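Local structure of glutathione S-transferase domain (Burkholderia graminis, 4MF5) at residues A[147-159]-A[171-183]. The protein probably transfers glutathione to electrophilic substrates, as a dimeric member of the glutathione S-transferase superfamily. Residues are numbered along the deposited sequence; the frame is centred on the assembly and turned at random.
Sequences GIGPMFGQLGFFH and PRDRYVAESKRLL
Y175 wedges its ring among M151, Q154, L155 and F158, a knob in a hole of the facing helix. CB of Q154 stands over the ring face, 3.6 Å from the centroid in a CH-pi contact, while SD of M151 lies at the edge, 3.9 Å from CE1 of Y175, a Met-aromatic contact suited to sulfur's polarisability. F158 meets Y175 rim to rim, the planes nearly parallel at 6°; CB of P171 lies over the centre of one face of the F158 ring and CD2 of F157 over the opposite face, so the phenyl ring is clamped flat. L155 returns the interlock: with CG anti to its backbone N (chi1 179°), it sends CD1 to 3.6 Å from CG2 of V176. L182 fills a third hole, CD1 3.6 Å from CB of M151. The small S179 leaves room for F152, and its buried OG is satisfied by O of Y175 at 2.9 Å. One water links ND1 of H159 to NH1 of R172, whose guanidinium also grips D173 side-on. Q154 NE2 bonds back to O of P150, while OE1 bonds Y175 OH and R174 NH2 of the second subunit, reciprocally. Segments 147-159 and 171-183, of helices 131-161 and 170-190, run at 145° with axes 8.5 Å apart in the all-helical C-terminal domain of the GST fold; helices 203-216 and 222-225 cover L155, and the dimer partner packs against Y175 and F158.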
ATOM      1  N   GLY A 147      -3.888  -3.187   4.185  1.00  8.46           N
ATOM      2  CA  GLY A 147      -4.692  -3.882   5.182  1.00  8.45           C
ATOM      3  C   GLY A 147      -5.348  -2.921   6.160  1.00  8.34           C
ATOM      4  O   GLY A 147      -6.563  -2.723   6.162  1.00  9.01           O
ATOM      5  N   ILE A 148      -4.540  -2.316   7.037  1.00  7.99           N
ATOM      6  CA  ILE A 148      -5.040  -1.467   8.101  1.00  8.32           C
ATOM      7  C   ILE A 148      -5.941  -0.334   7.596  1.00  7.81           C
ATOM      8  O   ILE A 148      -7.088  -0.183   8.028  1.00  8.68           O
ATOM      9  CB  ILE A 148      -3.874  -0.882   8.913  1.00  8.15           C
ATOM     10  CG1 ILE A 148      -3.041  -1.967   9.612  1.00  9.27           C
ATOM     11  CG2 ILE A 148      -4.363   0.206   9.882  1.00  8.85           C
ATOM     12  CD1 ILE A 148      -3.721  -2.590  10.803  1.00 11.48           C
ATOM     13  N   GLY A 149      -5.420   0.501   6.702  1.00  8.00           N
ATOM     14  CA  GLY A 149      -6.199   1.659   6.274  1.00  8.22           C
ATOM     15  C   GLY A 149      -7.499   1.282   5.592  1.00  8.16           C
ATOM     16  O   GLY A 149      -8.577   1.766   5.955  1.00  8.58           O
ATOM     17  N   PRO A 150      -7.426   0.413   4.585  1.00  8.22           N
ATOM     18  CA  PRO A 150      -8.662   0.076   3.861  1.00  9.40           C
ATOM     19  C   PRO A 150      -9.688  -0.619   4.748  1.00  8.53           C
ATOM     20  O   PRO A 150     -10.880  -0.286   4.663  1.00  9.40           O
ATOM     21  CB  PRO A 150      -8.151  -0.789   2.708  1.00  9.91           C
ATOM     22  CG  PRO A 150      -6.753  -0.297   2.475  1.00  9.77           C
ATOM     23  CD  PRO A 150      -6.225  -0.063   3.866  1.00  8.74           C
ATOM     24  N   MET A 151      -9.264  -1.562   5.583  1.00  8.20           N
ATOM     25  CA  MET A 151     -10.224  -2.345   6.354  1.00  8.41           C
ATOM     26  C   MET A 151     -10.792  -1.547   7.533  1.00  8.67           C
ATOM     27  O   MET A 151     -11.999  -1.585   7.787  1.00  9.13           O
ATOM     28  CB  MET A 151      -9.592  -3.661   6.793  1.00  8.94           C
ATOM     29  CG  MET A 151      -9.232  -4.571   5.645  1.00  9.60           C
ATOM     30  SD  MET A 151     -10.682  -5.093   4.670  1.00 11.51           S
ATOM     31  CE  MET A 151     -10.587  -4.011   3.239  1.00 13.53           C
ATOM     32  N   PHE A 152      -9.936  -0.828   8.272  1.00  8.42           N
ATOM     33  CA  PHE A 152     -10.454   0.033   9.317  1.00  8.58           C
ATOM     34  C   PHE A 152     -11.390   1.066   8.693  1.00  8.51           C
ATOM     35  O   PHE A 152     -12.425   1.411   9.268  1.00  9.83           O
ATOM     36  CB  PHE A 152      -9.344   0.762  10.086  1.00  8.28           C
ATOM     37  CG  PHE A 152      -8.497  -0.089  11.028  1.00  8.16           C
ATOM     38  CD1 PHE A 152      -8.547  -1.478  11.088  1.00  8.69           C
ATOM     39  CD2 PHE A 152      -7.608   0.562  11.857  1.00  8.48           C
ATOM     40  CE1 PHE A 152      -7.713  -2.180  11.949  1.00  8.69           C
ATOM     41  CE2 PHE A 152      -6.766  -0.135  12.711  1.00  8.93           C
ATOM     42  CZ  PHE A 152      -6.809  -1.497  12.756  1.00  8.68           C
ATOM     43  N   GLY A 153     -11.041   1.587   7.526  1.00  8.74           N
ATOM     44  CA  GLY A 153     -11.880   2.549   6.850  1.00  9.50           C
ATOM     45  C   GLY A 153     -13.250   1.999   6.494  1.00  9.38           C
ATOM     46  O   GLY A 153     -14.251   2.699   6.614  1.00 10.72           O
ATOM     47  N   GLN A 154     -13.323   0.757   6.034  1.00  8.98           N
ATOM     48  CA  GLN A 154     -14.614   0.170   5.700  1.00  9.36           C
ATOM     49  C   GLN A 154     -15.434  -0.041   6.964  1.00  9.64           C
ATOM     50  O   GLN A 154     -16.657   0.168   6.972  1.00 10.51           O
ATOM     51  CB  GLN A 154     -14.521  -1.141   4.913  1.00  9.65           C
ATOM     52  CG  GLN A 154     -13.747  -1.083   3.608  1.00 10.72           C
ATOM     53  CD  GLN A 154     -13.955   0.199   2.887  1.00 11.20           C
ATOM     54  OE1 GLN A 154     -15.057   0.474   2.367  1.00 12.00           O
ATOM     55  NE2 GLN A 154     -12.913   1.018   2.824  1.00 11.75           N
ATOM     56  N   LEU A 155     -14.799  -0.449   8.065  1.00  9.50           N
ATOM     57  CA  LEU A 155     -15.520  -0.551   9.331  1.00  9.26           C
ATOM     58  C   LEU A 155     -16.062   0.807   9.735  1.00 10.13           C
ATOM     59  O   LEU A 155     -17.220   0.937  10.177  1.00 11.12           O
ATOM     60  CB  LEU A 155     -14.642  -1.158  10.411  1.00 10.03           C
ATOM     61  CG  LEU A 155     -15.311  -1.277  11.795  1.00 10.40           C
ATOM     62  CD1 LEU A 155     -16.701  -1.922  11.697  1.00 11.64           C
ATOM     63  CD2 LEU A 155     -14.421  -2.050  12.748  1.00 10.73           C
ATOM     64  N   GLY A 156     -15.248   1.853   9.622  1.00 10.43           N
ATOM     65  CA  GLY A 156     -15.724   3.170   9.940  1.00 11.96           C
ATOM     66  C   GLY A 156     -16.957   3.550   9.140  1.00 12.24           C
ATOM     67  O   GLY A 156     -17.921   4.135   9.668  1.00 13.96           O
ATOM     68  N   PHE A 157     -16.937   3.243   7.850  1.00 11.92           N
ATOM     69  CA  PHE A 157     -18.106   3.525   7.031  1.00 12.17           C
ATOM     70  C   PHE A 157     -19.333   2.774   7.555  1.00 11.63           C
ATOM     71  O   PHE A 157     -20.352   3.382   7.844  1.00 13.61           O
ATOM     72  CB  PHE A 157     -17.886   3.194   5.553  1.00 12.84           C
ATOM     73  CG  PHE A 157     -19.128   3.429   4.755  1.00 12.74           C
ATOM     74  CD1 PHE A 157     -19.573   4.710   4.535  1.00 14.18           C
ATOM     75  CD2 PHE A 157     -19.929   2.367   4.335  1.00 11.97           C
ATOM     76  CE1 PHE A 157     -20.754   4.953   3.866  1.00 14.65           C
ATOM     77  CE2 PHE A 157     -21.120   2.601   3.653  1.00 13.03           C
ATOM     78  CZ  PHE A 157     -21.528   3.894   3.428  1.00 13.72           C
ATOM     79  N   PHE A 158     -19.239   1.457   7.670  1.00 10.57           N
ATOM     80  CA  PHE A 158     -20.429   0.687   7.999  1.00 10.70           C
ATOM     81  C   PHE A 158     -20.898   0.895   9.427  1.00 11.52           C
ATOM     82  O   PHE A 158     -22.087   0.754   9.695  1.00 14.24           O
ATOM     83  CB  PHE A 158     -20.258  -0.785   7.664  1.00 11.29           C
ATOM     84  CG  PHE A 158     -20.271  -1.041   6.185  1.00 10.28           C
ATOM     85  CD1 PHE A 158     -21.453  -0.924   5.459  1.00 11.34           C
ATOM     86  CD2 PHE A 158     -19.097  -1.326   5.494  1.00 10.29           C
ATOM     87  CE1 PHE A 158     -21.464  -1.112   4.095  1.00 11.96           C
ATOM     88  CE2 PHE A 158     -19.120  -1.505   4.122  1.00 11.42           C
ATOM     89  CZ  PHE A 158     -20.297  -1.410   3.420  1.00 12.53           C
ATOM     90  N   HIS A 159     -20.011   1.230  10.354  1.00 11.81           N
ATOM     91  CA  HIS A 159     -20.409   1.474  11.725  1.00 12.70           C
ATOM     92  C   HIS A 159     -20.906   2.893  11.939  1.00 14.01           C
ATOM     93  O   HIS A 159     -21.982   3.086  12.513  1.00 18.43           O
ATOM     94  CB  HIS A 159     -19.270   1.171  12.686  1.00 11.85           C
ATOM     95  CG  HIS A 159     -19.612   1.416  14.113  1.00 11.68           C
ATOM     96  ND1 HIS A 159     -20.737   0.893  14.704  1.00 13.12           N
ATOM     97  CD2 HIS A 159     -18.973   2.137  15.067  1.00 12.44           C
ATOM     98  CE1 HIS A 159     -20.761   1.265  15.969  1.00 13.65           C
ATOM     99  NE2 HIS A 159     -19.701   2.014  16.214  1.00 14.15           N
ATOM    100  N   PRO A 171     -22.238  -6.417   6.458  1.00 11.61           N
ATOM    101  CA  PRO A 171     -20.993  -5.762   6.046  1.00 10.93           C
ATOM    102  C   PRO A 171     -20.226  -5.234   7.252  1.00 10.41           C
ATOM    103  O   PRO A 171     -19.008  -5.450   7.357  1.00 11.12           O
ATOM    104  CB  PRO A 171     -21.449  -4.649   5.104  1.00 12.69           C
ATOM    105  CG  PRO A 171     -22.757  -5.137   4.590  1.00 16.99           C
ATOM    106  CD  PRO A 171     -23.389  -5.862   5.741  1.00 12.80           C
ATOM    107  N   ARG A 172     -20.908  -4.562   8.175  1.00 11.01           N
ATOM    108  CA  ARG A 172     -20.215  -4.100   9.369  1.00 11.20           C
ATOM    109  C   ARG A 172     -19.470  -5.251  10.046  1.00 11.14           C
ATOM    110  O   ARG A 172     -18.296  -5.135  10.398  1.00 11.63           O
ATOM    111  CB  ARG A 172     -21.206  -3.453  10.337  1.00 11.99           C
ATOM    112  CG  ARG A 172     -20.514  -2.846  11.564  1.00 13.71           C
ATOM    113  CD  ARG A 172     -21.493  -2.595  12.693  1.00 15.96           C
ATOM    114  NE  ARG A 172     -21.938  -3.872  13.223  1.00 18.85           N
ATOM    115  CZ  ARG A 172     -22.964  -4.036  14.041  1.00 25.53           C
ATOM    116  NH1 ARG A 172     -23.670  -2.993  14.440  1.00 32.86           N
ATOM    117  NH2 ARG A 172     -23.283  -5.254  14.450  1.00 30.73           N
ATOM    118  N   ASP A 173     -20.161  -6.362  10.241  1.00 11.02           N
ATOM    119  CA  ASP A 173     -19.578  -7.476  10.961  1.00 11.56           C
ATOM    120  C   ASP A 173     -18.370  -8.093  10.252  1.00 10.49           C
ATOM    121  O   ASP A 173     -17.425  -8.543  10.903  1.00 10.93           O
ATOM    122  CB  ASP A 173     -20.636  -8.509  11.278  1.00 14.46           C
ATOM    123  CG  ASP A 173     -21.641  -8.019  12.345  1.00 18.44           C
ATOM    124  OD1 ASP A 173     -21.429  -6.936  12.945  1.00 21.66           O
ATOM    125  OD2 ASP A 173     -22.609  -8.724  12.568  1.00 24.68           O
ATOM    126  N   ARG A 174     -18.413  -8.115   8.926  1.00 10.32           N
ATOM    127  CA  ARG A 174     -17.271  -8.548   8.129  1.00 10.47           C
ATOM    128  C   ARG A 174     -16.033  -7.707   8.463  1.00  9.61           C
ATOM    129  O   ARG A 174     -14.926  -8.233   8.657  1.00 10.03           O
ATOM    130  CB  ARG A 174     -17.651  -8.440   6.647  1.00 11.05           C
ATOM    131  CG  ARG A 174     -16.497  -8.494   5.670  1.00 12.19           C
ATOM    132  CD  ARG A 174     -17.021  -8.436   4.241  1.00 12.50           C
ATOM    133  NE  ARG A 174     -15.985  -8.295   3.227  1.00 13.68           N
ATOM    134  CZ  ARG A 174     -15.270  -9.287   2.739  1.00 13.46           C
ATOM    135  NH1 ARG A 174     -15.484 -10.531   3.146  1.00 15.87           N
ATOM    136  NH2 ARG A 174     -14.334  -9.032   1.823  1.00 16.60           N
ATOM    137  N   TYR A 175     -16.207  -6.395   8.508  1.00  9.07           N
ATOM    138  CA  TYR A 175     -15.077  -5.503   8.758  1.00  9.20           C
ATOM    139  C   TYR A 175     -14.689  -5.444  10.236  1.00  9.30           C
ATOM    140  O   TYR A 175     -13.530  -5.170  10.548  1.00  9.43           O
ATOM    141  CB  TYR A 175     -15.279  -4.120   8.108  1.00  9.40           C
ATOM    142  CG  TYR A 175     -15.435  -4.279   6.617  1.00  8.96           C
ATOM    143  CD1 TYR A 175     -14.374  -4.695   5.827  1.00  9.13           C
ATOM    144  CD2 TYR A 175     -16.666  -4.103   6.001  1.00  9.64           C
ATOM    145  CE1 TYR A 175     -14.536  -4.943   4.482  1.00  9.67           C
ATOM    146  CE2 TYR A 175     -16.838  -4.334   4.654  1.00  9.71           C
ATOM    147  CZ  TYR A 175     -15.775  -4.767   3.896  1.00 10.00           C
ATOM    148  OH  TYR A 175     -15.986  -5.043   2.567  1.00 11.63           O
ATOM    149  N   VAL A 176     -15.606  -5.755  11.162  1.00  9.78           N
ATOM    150  CA  VAL A 176     -15.225  -5.966  12.558  1.00  9.68           C
ATOM    151  C   VAL A 176     -14.277  -7.150  12.651  1.00  9.39           C
ATOM    152  O   VAL A 176     -13.217  -7.064  13.278  1.00 10.00           O
ATOM    153  CB  VAL A 176     -16.454  -6.188  13.461  1.00 10.44           C
ATOM    154  CG1 VAL A 176     -16.014  -6.624  14.839  1.00 12.05           C
ATOM    155  CG2 VAL A 176     -17.288  -4.923  13.547  1.00 12.14           C
ATOM    156  N   ALA A 177     -14.655  -8.272  12.048  1.00  9.82           N
ATOM    157  CA  ALA A 177     -13.823  -9.459  12.126  1.00 10.34           C
ATOM    158  C   ALA A 177     -12.442  -9.196  11.528  1.00  9.49           C
ATOM    159  O   ALA A 177     -11.420  -9.583  12.096  1.00 10.21           O
ATOM    160  CB  ALA A 177     -14.501 -10.629  11.427  1.00 11.44           C
ATOM    161  N   GLU A 178     -12.406  -8.528  10.385  1.00  9.70           N
ATOM    162  CA  GLU A 178     -11.130  -8.285   9.724  1.00  9.41           C
ATOM    163  C   GLU A 178     -10.282  -7.276  10.526  1.00  9.27           C
ATOM    164  O   GLU A 178      -9.062  -7.420  10.616  1.00  9.38           O
ATOM    165  CB  GLU A 178     -11.354  -7.812   8.306  1.00  9.79           C
ATOM    166  CG  GLU A 178     -10.095  -7.486   7.535  1.00 10.69           C
ATOM    167  CD  GLU A 178      -9.102  -8.603   7.377  1.00 11.97           C
ATOM    168  OE1 GLU A 178      -9.392  -9.783   7.709  1.00 11.56           O
ATOM    169  OE2 GLU A 178      -7.974  -8.296   6.891  1.00 14.63           O
ATOM    170  N   SER A 179     -10.920  -6.249  11.079  1.00  9.02           N
ATOM    171  CA  SER A 179     -10.176  -5.281  11.896  1.00  8.75           C
ATOM    172  C   SER A 179      -9.602  -5.936  13.147  1.00  8.79           C
ATOM    173  O   SER A 179      -8.466  -5.654  13.517  1.00  9.08           O
ATOM    174  CB  SER A 179     -11.068  -4.083  12.233  1.00  8.97           C
ATOM    175  OG  SER A 179     -11.418  -3.332  11.081  1.00  9.73           O
ATOM    176  N   LYS A 180     -10.374  -6.822  13.788  1.00  9.21           N
ATOM    177  CA  LYS A 180      -9.831  -7.592  14.913  1.00  9.16           C
ATOM    178  C   LYS A 180      -8.638  -8.437  14.480  1.00  9.36           C
ATOM    179  O   LYS A 180      -7.644  -8.531  15.205  1.00  9.65           O
ATOM    180  CB  LYS A 180     -10.875  -8.503  15.532  1.00  9.94           C
ATOM    181  CG  LYS A 180     -11.962  -7.813  16.335  1.00 11.02           C
ATOM    182  CD  LYS A 180     -12.960  -8.870  16.787  1.00 14.62           C
ATOM    183  CE  LYS A 180     -14.072  -8.349  17.660  1.00 17.91           C
ATOM    184  NZ  LYS A 180     -15.021  -9.450  17.957  1.00 22.34           N
ATOM    185  N   ARG A 181      -8.736  -9.082  13.320  1.00  9.48           N
ATOM    186  CA  ARG A 181      -7.645  -9.920  12.832  1.00  9.31           C
ATOM    187  C   ARG A 181      -6.384  -9.077  12.646  1.00  8.47           C
ATOM    188  O   ARG A 181      -5.291  -9.462  13.064  1.00  9.45           O
ATOM    189  CB  ARG A 181      -8.054 -10.610  11.537  1.00  9.60           C
ATOM    190  CG  ARG A 181      -7.077 -11.714  11.104  1.00 10.56           C
ATOM    191  CD  ARG A 181      -7.339 -12.186   9.682  1.00 11.34           C
ATOM    192  NE  ARG A 181      -7.026 -11.149   8.715  1.00 10.67           N
ATOM    193  CZ  ARG A 181      -5.800 -10.755   8.410  1.00 10.76           C
ATOM    194  NH1 ARG A 181      -4.737 -11.418   8.856  1.00 12.26           N
ATOM    195  NH2 ARG A 181      -5.610  -9.706   7.630  1.00 11.64           N
ATOM    196  N   LEU A 182      -6.529  -7.923  12.015  1.00  8.43           N
ATOM    197  CA  LEU A 182      -5.403  -7.021  11.794  1.00  8.23           C
ATOM    198  C   LEU A 182      -4.815  -6.504  13.089  1.00  8.28           C
ATOM    199  O   LEU A 182      -3.588  -6.413  13.220  1.00  8.97           O
ATOM    200  CB  LEU A 182      -5.848  -5.858  10.902  1.00  8.45           C
ATOM    201  CG  LEU A 182      -6.134  -6.229   9.450  1.00  8.81           C
ATOM    202  CD1 LEU A 182      -6.942  -5.150   8.783  1.00  9.44           C
ATOM    203  CD2 LEU A 182      -4.828  -6.460   8.694  1.00 10.70           C
ATOM    204  N   LEU A 183      -5.658  -6.149  14.050  1.00  8.53           N
ATOM    205  CA  LEU A 183      -5.161  -5.749  15.371  1.00  8.51           C
ATOM    206  C   LEU A 183      -4.366  -6.874  16.001  1.00  9.27           C
ATOM    207  O   LEU A 183      -3.373  -6.623  16.674  1.00  9.52           O
ATOM    208  CB  LEU A 183      -6.310  -5.300  16.270  1.00  8.98           C
ATOM    209  CG  LEU A 183      -6.886  -3.921  15.929  1.00  9.19           C
ATOM    210  CD1 LEU A 183      -8.250  -3.727  16.601  1.00 10.50           C
ATOM    211  CD2 LEU A 183      -5.947  -2.801  16.310  1.00  9.96           C
TER
HETATM  212  O   HOH W   1     -23.170  -0.222  14.125  1.00 20.64           O